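Local coordinates for protein 3-dehydroshikimate dehydratase (Bacillus anthracis, PDB 3DX5) that catalyses the manganese-dependent dehydration of 3-dehydroshikimate to 3,4-dihydroxybenzoate, a step in making the siderophore petrobactin, at residues 72-77 with 105-110; 146-151 with 156-161; 19-24 with 58-63. All blocks are in the same frame, centred on the assembly; numbering follows the deposited sequence.

Overall arrangement
From the N terminus, contact 3 comes first: it joins helix 17-26 to the loop that leads into strand 64-68, closing a loop that holds strand 31-35 and two helices. Contact 1 pairs the loops that follow strands 64-68 and 100-103, with helix 79-96 and strand 100-103 in between. Contact 2 is local, folding the loop after strand 138-142 onto helix 152-162. The three follow in series, none nested or crossed. Contacts 1 and 2 adjoin, through Ala105 O to Leu148 N at 2.8 Å and Ser110 OG to Asp150 OD1 at 2.6 Å, both probable hydrogen bonds. Contact 3 lies on the opposite side of the chain's centre from both, its centre about 35 Å from that of contact 1.

Contact 1. Residues 72-77 with 105-110; sequences DISLSA and AGQKGS
Asp72 OD1, which stands 4.4 Å from Gln107 OE1 with no bond between the two oxygens, is gripped by two donors from its own loop. Ser74 OG donates from 2.9 Å to the syn lone pair of Asp72 OD1. The backbone reaches the same oxygen from above the carboxylate plane, 37° out of it, with Ser74 N 3.1 Å from Asp72 OD1 and an N-H...O angle of 147°. This second bond defines an Asx turn. Two bonds of different direction should hold the carboxylate against rotation. Ser74 OG is itself an acceptor, taking a bond from Ser76 OG at 2.9 Å, and the type I turn from Ser74 to Ala77 closes with Ala77 N 3.1 Å from Ser74 O.

Beside this hydrogen-bonded turn lies Gln107, its chain extended beyond CG. Gln107 was modelled in two conformers; in one of them Gln107 OE1 stands 4.1 Å from both Ser74 CB and Ser74 OG. These are loose van der Waals distances, and the small buried area of 106 Å² agrees with a light contact whose details are doubtful.

Both loops follow parallel strands of the TIM barrel, 64-68 and 100-103. Helix 115-134 packs beside the first, with Ile73 on Ile128 and Ser74 on Tyr121, and Arg124 binds Ile73 O; Thr82 of helix 79-96 holds Asp72 O.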
loop_
_atom_site.group_PDB
_atom_site.type_symbol
_atom_site.label_atom_id
_atom_site.label_comp_id
_atom_site.label_asym_id
_atom_site.label_seq_id
_atom_site.Cartn_x
_atom_site.Cartn_y
_atom_site.Cartn_z
ATOM N N ASP A 72 8.609 9.224 12.620
ATOM C CA ASP A 72 7.649 9.901 13.440
ATOM C C ASP A 72 8.355 10.706 14.530
ATOM O O ASP A 72 8.866 10.155 15.511
ATOM C CB ASP A 72 6.661 8.902 14.043
ATOM C CG ASP A 72 5.531 9.597 14.798
ATOM O OD1 ASP A 72 5.399 10.847 14.715
ATOM O OD2 ASP A 72 4.774 8.895 15.494
ATOM N N ILE A 73 8.391 12.016 14.355
ATOM C CA ILE A 73 8.950 12.849 15.405
ATOM C C ILE A 73 7.899 13.822 16.006
ATOM O O ILE A 73 8.241 14.771 16.685
ATOM C CB ILE A 73 10.405 13.440 15.035
ATOM C CG1 ILE A 73 10.550 13.892 13.613
ATOM C CG2 ILE A 73 11.422 12.329 14.956
ATOM C CD1 ILE A 73 9.607 14.882 13.262
ATOM N N SER A 74 6.620 13.554 15.750
ATOM C CA SER A 74 5.517 14.263 16.401
ATOM C C SER A 74 5.545 14.076 17.932
ATOM O O SER A 74 6.213 13.181 18.452
ATOM C CB SER A 74 4.175 13.785 15.853
ATOM O OG SER A 74 3.795 12.536 16.438
ATOM N N LEU A 75 4.816 14.928 18.651
ATOM C CA LEU A 75 4.725 14.844 20.127
ATOM C C LEU A 75 4.057 13.555 20.615
ATOM O O LEU A 75 4.431 13.002 21.643
ATOM C CB LEU A 75 3.962 16.054 20.674
ATOM C CG LEU A 75 4.482 17.456 20.364
ATOM C CD1 LEU A 75 3.735 18.482 21.199
ATOM C CD2 LEU A 75 5.962 17.539 20.657
ATOM N N SER A 76 3.051 13.093 19.884
ATOM C CA SER A 76 2.387 11.817 20.166
ATOM C C SER A 76 3.294 10.576 19.972
ATOM O O SER A 76 2.950 9.501 20.450
ATOM C CB SER A 76 1.133 11.680 19.284
ATOM O OG SER A 76 1.399 12.182 17.973
ATOM N N ALA A 77 4.434 10.740 19.279
ATOM C CA ALA A 77 5.343 9.632 18.906
ATOM C C ALA A 77 6.083 9.050 20.098
ATOM O O ALA A 77 6.476 9.773 21.005
ATOM C CB ALA A 77 6.381 10.109 17.880
ATOM N N ALA A 105 8.718 16.288 7.304
ATOM C CA ALA A 105 8.837 17.113 8.495
ATOM C C ALA A 105 7.446 17.396 9.036
ATOM O O ALA A 105 6.842 18.424 8.734
ATOM C CB ALA A 105 9.566 18.413 8.178
ATOM N N GLY A 106 6.941 16.471 9.832
ATOM C CA GLY A 106 5.636 16.635 10.457
ATOM C C GLY A 106 4.490 16.137 9.605
ATOM O O GLY A 106 4.686 15.747 8.461
ATOM N N GLN A 107 3.292 16.174 10.178
ATOM C CA GLN A 107 2.106 15.577 9.570
ATOM C C GLN A 107 0.970 16.612 9.457
ATOM O O GLN A 107 -0.193 16.243 9.309
ATOM C CB GLN A 107 1.595 14.405 10.437
ATOM C CG GLN A 107 2.537 13.203 10.624
ATOM C CD GLN A 107 1.995 12.205 11.675
ATOM O OE1 GLN A 107 1.747 12.558 12.838
ATOM N NE2 GLN A 107 1.804 10.971 11.256
ATOM N N LYS A 108 1.293 17.896 9.578
ATOM C CA LYS A 108 0.323 18.970 9.288
ATOM C C LYS A 108 1.081 20.155 8.746
ATOM O O LYS A 108 2.315 20.249 8.915
ATOM C CB LYS A 108 -0.483 19.361 10.528
ATOM C CG LYS A 108 0.371 20.005 11.623
ATOM C CD LYS A 108 -0.446 20.180 12.910
ATOM C CE LYS A 108 0.421 20.743 14.010
ATOM N NZ LYS A 108 -0.418 21.202 15.167
ATOM N N GLY A 109 0.344 21.031 8.074
ATOM C CA GLY A 109 0.888 22.223 7.426
ATOM C C GLY A 109 1.597 23.175 8.379
ATOM O O GLY A 109 1.241 23.246 9.547
ATOM N N SER A 110 2.589 23.919 7.878
ATOM C CA SER A 110 3.344 24.862 8.726
ATOM C C SER A 110 2.456 25.872 9.436
ATOM O O SER A 110 2.737 26.239 10.575
ATOM C CB SER A 110 4.410 25.617 7.915
ATOM O OG SER A 110 3.817 26.224 6.780
#

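Contact 2. Residues 146-151 with 156-161; sequences NTLTDT and LELLGE
An ST turn shapes the loop after strand 138-142, and within it Leu148 points at Leu158 of helix 152-162, while Thr149 offers just its CG2 methyl from the side. The turn is identified by Thr147 OG1, which accepts from Thr149 N at 3.1 Å with an N-H...O angle of 144°. It overlaps a type I turn from Thr147 to Asp150, whose backbone bond, Asp150 N to Thr147 O at 3.3 Å, is weak.

From the helix side, one methyl makes the nearest approaches. Leu158 CD2 lies 4.0 Å from Leu148 CB and 4.2 Å from Thr149 CG2, and thus meets the root of one side chain and the branch of the other. The second methyl, Leu158 CD1, meets Leu148 CD1 more loosely at 4.3 Å. With CG opposite the backbone N (chi1 -164°), the Leu158 side chain brings CD2 to the loop.

In this beta-alpha unit of the TIM barrel, Thr151 occupies the N-cap of the helix and its OG1 caps Ser154 N, while Leu148 O receives a bond from Ser154 OG. The chain turns back on itself quickly: four residues separate the segments, yet Leu148 CA and Leu158 CA are 7.6 Å apart. All three touching side chains are buried. While the Thr149 methyl goes to Leu158, its OG1 bonds to two backbone atoms, Glu142 O and His144 N, of residues whose side chains serve as manganese ligand and inferred proton acceptor respectively. Arg118 and Val122 of helix 115-134 pack on Leu158.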
loop_
_atom_site.group_PDB
_atom_site.type_symbol
_atom_site.label_atom_id
_atom_site.label_comp_id
_atom_site.label_asym_id
_atom_site.label_seq_id
_atom_site.Cartn_x
_atom_site.Cartn_y
_atom_site.Cartn_z
ATOM N N ASN A 146 0.956 19.938 3.722
ATOM C CA ASN A 146 0.586 19.342 5.026
ATOM C C ASN A 146 1.783 18.874 5.849
ATOM O O ASN A 146 1.692 17.910 6.601
ATOM C CB ASN A 146 -0.502 18.237 4.832
ATOM C CG ASN A 146 -1.719 18.777 4.063
ATOM O OD1 ASN A 146 -2.074 18.294 2.977
ATOM N ND2 ASN A 146 -2.287 19.846 4.574
ATOM N N THR A 147 2.920 19.547 5.664
ATOM C CA THR A 147 4.120 19.335 6.482
ATOM C C THR A 147 4.761 20.702 6.736
ATOM O O THR A 147 4.270 21.717 6.222
ATOM C CB THR A 147 5.164 18.407 5.815
ATOM O OG1 THR A 147 5.850 19.121 4.790
ATOM C CG2 THR A 147 4.523 17.106 5.245
ATOM N N LEU A 148 5.854 20.740 7.491
ATOM C CA LEU A 148 6.585 22.005 7.704
ATOM C C LEU A 148 7.247 22.534 6.431
ATOM O O LEU A 148 7.575 23.737 6.328
ATOM C CB LEU A 148 7.618 21.861 8.825
ATOM C CG LEU A 148 7.015 21.791 10.263
ATOM C CD1 LEU A 148 8.019 21.151 11.220
ATOM C CD2 LEU A 148 6.579 23.177 10.802
ATOM N N THR A 149 7.417 21.658 5.442
ATOM C CA THR A 149 8.026 22.071 4.161
ATOM C C THR A 149 6.969 22.348 3.082
ATOM O O THR A 149 7.211 22.150 1.884
ATOM C CB THR A 149 8.995 21.014 3.637
ATOM O OG1 THR A 149 8.276 19.797 3.399
ATOM C CG2 THR A 149 10.105 20.737 4.654
ATOM N N ASP A 150 5.794 22.797 3.496
ATOM C CA ASP A 150 4.724 23.029 2.543
ATOM C C ASP A 150 4.832 24.375 1.829
ATOM O O ASP A 150 4.017 24.646 0.955
ATOM C CB ASP A 150 3.342 22.893 3.206
ATOM C CG ASP A 150 3.108 23.877 4.328
ATOM O OD1 ASP A 150 4.031 24.613 4.734
ATOM O OD2 ASP A 150 1.975 23.890 4.853
ATOM N N THR A 151 5.762 25.245 2.226
ATOM C CA THR A 151 5.995 26.455 1.450
ATOM C C THR A 151 7.504 26.644 1.333
ATOM O O THR A 151 8.265 26.129 2.165
ATOM C CB THR A 151 5.393 27.765 2.082
ATOM O OG1 THR A 151 6.205 28.171 3.186
ATOM C CG2 THR A 151 3.904 27.616 2.531
ATOM N N LEU A 156 12.920 27.108 3.900
ATOM C CA LEU A 156 14.158 27.840 4.127
ATOM C C LEU A 156 14.338 28.168 5.612
ATOM O O LEU A 156 15.423 28.014 6.166
ATOM C CB LEU A 156 14.177 29.131 3.310
ATOM C CG LEU A 156 14.340 28.889 1.805
ATOM C CD1 LEU A 156 14.011 30.161 1.023
ATOM C CD2 LEU A 156 15.751 28.389 1.521
ATOM N N GLU A 157 13.262 28.623 6.243
ATOM C CA GLU A 157 13.276 28.905 7.659
ATOM C C GLU A 157 13.659 27.653 8.499
ATOM O O GLU A 157 14.505 27.725 9.371
ATOM C CB GLU A 157 11.895 29.403 8.034
ATOM C CG GLU A 157 11.766 29.774 9.437
ATOM C CD GLU A 157 12.061 31.238 9.613
ATOM O OE1 GLU A 157 11.083 32.012 9.821
ATOM O OE2 GLU A 157 13.261 31.619 9.504
ATOM N N LEU A 158 13.013 26.519 8.221
ATOM C CA LEU A 158 13.305 25.254 8.915
ATOM C C LEU A 158 14.793 24.883 8.845
ATOM O O LEU A 158 15.388 24.464 9.841
ATOM C CB LEU A 158 12.479 24.117 8.308
ATOM C CG LEU A 158 12.417 22.857 9.180
ATOM C CD1 LEU A 158 11.768 23.138 10.559
ATOM C CD2 LEU A 158 11.609 21.805 8.448
ATOM N N LEU A 159 15.374 25.023 7.653
ATOM C CA LEU A 159 16.786 24.681 7.425
ATOM C C LEU A 159 17.698 25.568 8.277
ATOM O O LEU A 159 18.694 25.097 8.867
ATOM C CB LEU A 159 17.141 24.823 5.945
ATOM C CG LEU A 159 16.497 23.777 5.021
ATOM C CD1 LEU A 159 16.599 24.258 3.567
ATOM C CD2 LEU A 159 17.138 22.352 5.191
ATOM N N GLY A 160 17.331 26.840 8.367
ATOM C CA GLY A 160 18.067 27.778 9.219
ATOM C C GLY A 160 17.814 27.499 10.693
ATOM O O GLY A 160 18.702 27.690 11.500
ATOM N N GLU A 161 16.628 27.011 11.062
ATOM C CA GLU A 161 16.348 26.760 12.489
ATOM C C GLU A 161 17.081 25.509 13.002
ATOM O O GLU A 161 17.587 25.480 14.146
ATOM C CB GLU A 161 14.836 26.638 12.733
ATOM C CG GLU A 161 14.032 27.947 12.516
ATOM C CD GLU A 161 12.502 27.727 12.324
ATOM O OE1 GLU A 161 12.049 26.718 11.744
ATOM O OE2 GLU A 161 11.721 28.602 12.753
#

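Contact 3. Residues 19-24 with 58-63; sequences DIVQFA and KDKTLE
Leu62 meets Val21 and Ala24, one helical turn apart on helix 17-26, and loses more surface here than any other residue of the contact. Its CG lies opposite its own carbonyl carbon (chi1 -80°); of its two methyls, CD1 reaches both residues and CD2 Ala24. Leu62 CD1 is 3.9 Å from Val21 CG1 and 4.2 Å from Ala24 CB, and also sits 3.7 Å from the backbone atom Val21 O; Leu62 CD2 is 4.1 Å from Ala24 CB. The fork therefore lies on the helix surface, where Ala24 offers just its CB. Leu62 and Val21 are inclined to each other rather than laid side by side.

Val21, second in buried area, uses the branch that stands opposite its backbone N, CG1 (chi1 168°), and this one methyl has two neighbours. Besides Leu62 it touches the aliphatic part of Lys60, with Lys60 CD 4.0 Å from Val21 CG1 and the two side chains crossing at about a right angle.

The segment 58-63 starts as a short 3-10 piece and leads into strand 64-68 of the barrel, so the contact packs a barrel helix against the approach to a strand. Leu57 and Tyr25 add to the same apolar patch, both touching Leu62. On another face of the helix, Ile20 packs on Leu14 of the second subunit. The approaches are between carbons, apart from Leu62 CD1 against Val21 O, and all are at van der Waals range, which implies that shape fit and burial of apolar surface, rather than directional bonding, hold these segments together.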
loop_
_atom_site.group_PDB
_atom_site.type_symbol
_atom_site.label_atom_id
_atom_site.label_comp_id
_atom_site.label_asym_id
_atom_site.label_seq_id
_atom_site.Cartn_x
_atom_site.Cartn_y
_atom_site.Cartn_z
ATOM N N ASP A 19 13.512 -8.437 -10.674
ATOM C CA ASP A 19 12.828 -7.896 -11.847
ATOM C C ASP A 19 12.800 -6.365 -11.894
ATOM O O ASP A 19 12.886 -5.761 -12.980
ATOM C CB ASP A 19 11.415 -8.448 -11.958
ATOM C CG ASP A 19 11.405 -9.915 -12.391
ATOM O OD1 ASP A 19 12.476 -10.477 -12.761
ATOM O OD2 ASP A 19 10.314 -10.504 -12.379
ATOM N N ILE A 20 12.689 -5.721 -10.742
ATOM C CA ILE A 20 12.858 -4.255 -10.719
ATOM C C ILE A 20 14.269 -3.804 -11.189
ATOM O O ILE A 20 14.406 -2.873 -12.017
ATOM C CB ILE A 20 12.558 -3.694 -9.365
ATOM C CG1 ILE A 20 11.038 -3.728 -9.140
ATOM C CG2 ILE A 20 13.089 -2.232 -9.259
ATOM C CD1 ILE A 20 10.666 -3.319 -7.777
ATOM N N VAL A 21 15.304 -4.474 -10.688
ATOM C CA VAL A 21 16.649 -4.118 -11.067
ATOM C C VAL A 21 16.805 -4.303 -12.576
ATOM O O VAL A 21 17.368 -3.451 -13.250
ATOM C CB VAL A 21 17.692 -4.946 -10.292
ATOM C CG1 VAL A 21 19.098 -4.764 -10.915
ATOM C CG2 VAL A 21 17.702 -4.578 -8.821
ATOM N N GLN A 22 16.319 -5.428 -13.107
ATOM C CA GLN A 22 16.447 -5.718 -14.550
ATOM C C GLN A 22 15.679 -4.657 -15.372
ATOM O O GLN A 22 16.188 -4.159 -16.374
ATOM C CB GLN A 22 15.931 -7.139 -14.883
ATOM C CG GLN A 22 16.009 -7.521 -16.385
ATOM C CD GLN A 22 17.423 -7.344 -16.963
ATOM O OE1 GLN A 22 18.420 -7.719 -16.338
ATOM N NE2 GLN A 22 17.505 -6.786 -18.165
ATOM N N PHE A 23 14.457 -4.331 -14.955
ATOM C CA PHE A 23 13.705 -3.268 -15.619
ATOM C C PHE A 23 14.458 -1.919 -15.578
ATOM O O PHE A 23 14.519 -1.198 -16.573
ATOM C CB PHE A 23 12.325 -3.118 -14.996
ATOM C CG PHE A 23 11.526 -2.005 -15.582
ATOM C CD1 PHE A 23 10.787 -2.200 -16.755
ATOM C CD2 PHE A 23 11.516 -0.746 -14.978
ATOM C CE1 PHE A 23 10.036 -1.132 -17.320
ATOM C CE2 PHE A 23 10.791 0.315 -15.533
ATOM C CZ PHE A 23 10.039 0.114 -16.699
ATOM N N ALA A 24 15.021 -1.574 -14.420
ATOM C CA ALA A 24 15.767 -0.324 -14.315
ATOM C C ALA A 24 16.925 -0.314 -15.302
ATOM O O ALA A 24 17.175 0.687 -15.970
ATOM C CB ALA A 24 16.274 -0.076 -12.875
ATOM N N LYS A 58 26.723 -2.411 -9.772
ATOM C CA LYS A 58 27.718 -1.519 -10.328
ATOM C C LYS A 58 27.966 -1.845 -11.806
ATOM O O LYS A 58 28.080 -0.930 -12.622
ATOM C CB LYS A 58 29.007 -1.600 -9.507
ATOM C CG LYS A 58 30.049 -0.572 -9.857
ATOM C CD LYS A 58 29.893 0.738 -9.075
ATOM C CE LYS A 58 31.115 1.632 -9.393
ATOM N NZ LYS A 58 31.115 2.901 -8.622
ATOM N N ASP A 59 27.979 -3.139 -12.147
ATOM C CA ASP A 59 28.156 -3.615 -13.534
ATOM C C ASP A 59 27.056 -3.148 -14.473
ATOM O O ASP A 59 27.228 -3.171 -15.684
ATOM C CB ASP A 59 28.116 -5.149 -13.587
ATOM C CG ASP A 59 29.385 -5.796 -13.080
ATOM O OD1 ASP A 59 30.449 -5.122 -13.040
ATOM O OD2 ASP A 59 29.307 -7.004 -12.725
ATOM N N LYS A 60 25.907 -2.798 -13.904
ATOM C CA LYS A 60 24.747 -2.367 -14.661
ATOM C C LYS A 60 24.590 -0.830 -14.604
ATOM O O LYS A 60 23.542 -0.302 -15.005
ATOM C CB LYS A 60 23.493 -3.029 -14.081
ATOM C CG LYS A 60 23.397 -4.550 -14.216
ATOM C CD LYS A 60 22.080 -4.983 -13.558
ATOM C CE LYS A 60 21.864 -6.501 -13.636
ATOM N NZ LYS A 60 22.685 -7.239 -12.679
ATOM N N THR A 61 25.619 -0.139 -14.092
ATOM C CA THR A 61 25.611 1.300 -13.836
ATOM C C THR A 61 24.381 1.676 -13.015
ATOM O O THR A 61 23.696 2.633 -13.333
ATOM C CB THR A 61 25.681 2.158 -15.158
ATOM O OG1 THR A 61 26.609 1.556 -16.073
ATOM C CG2 THR A 61 26.145 3.583 -14.873
ATOM N N LEU A 62 24.099 0.888 -11.979
ATOM C CA LEU A 62 22.981 1.125 -11.073
ATOM C C LEU A 62 23.521 1.294 -9.656
ATOM O O LEU A 62 24.596 0.831 -9.363
ATOM C CB LEU A 62 21.972 -0.043 -11.100
ATOM C CG LEU A 62 21.005 -0.033 -12.282
ATOM C CD1 LEU A 62 20.229 -1.352 -12.323
ATOM C CD2 LEU A 62 20.063 1.195 -12.168
ATOM N N GLU A 63 22.762 1.961 -8.798
ATOM C CA GLU A 63 23.084 2.082 -7.406
ATOM C C GLU A 63 21.757 2.351 -6.685
ATOM O O GLU A 63 20.747 2.662 -7.318
ATOM C CB GLU A 63 24.066 3.244 -7.170
ATOM C CG GLU A 63 23.457 4.635 -7.445
ATOM C CD GLU A 63 24.532 5.735 -7.464
ATOM O OE1 GLU A 63 24.775 6.359 -6.390
ATOM O OE2 GLU A 63 25.136 5.959 -8.554
#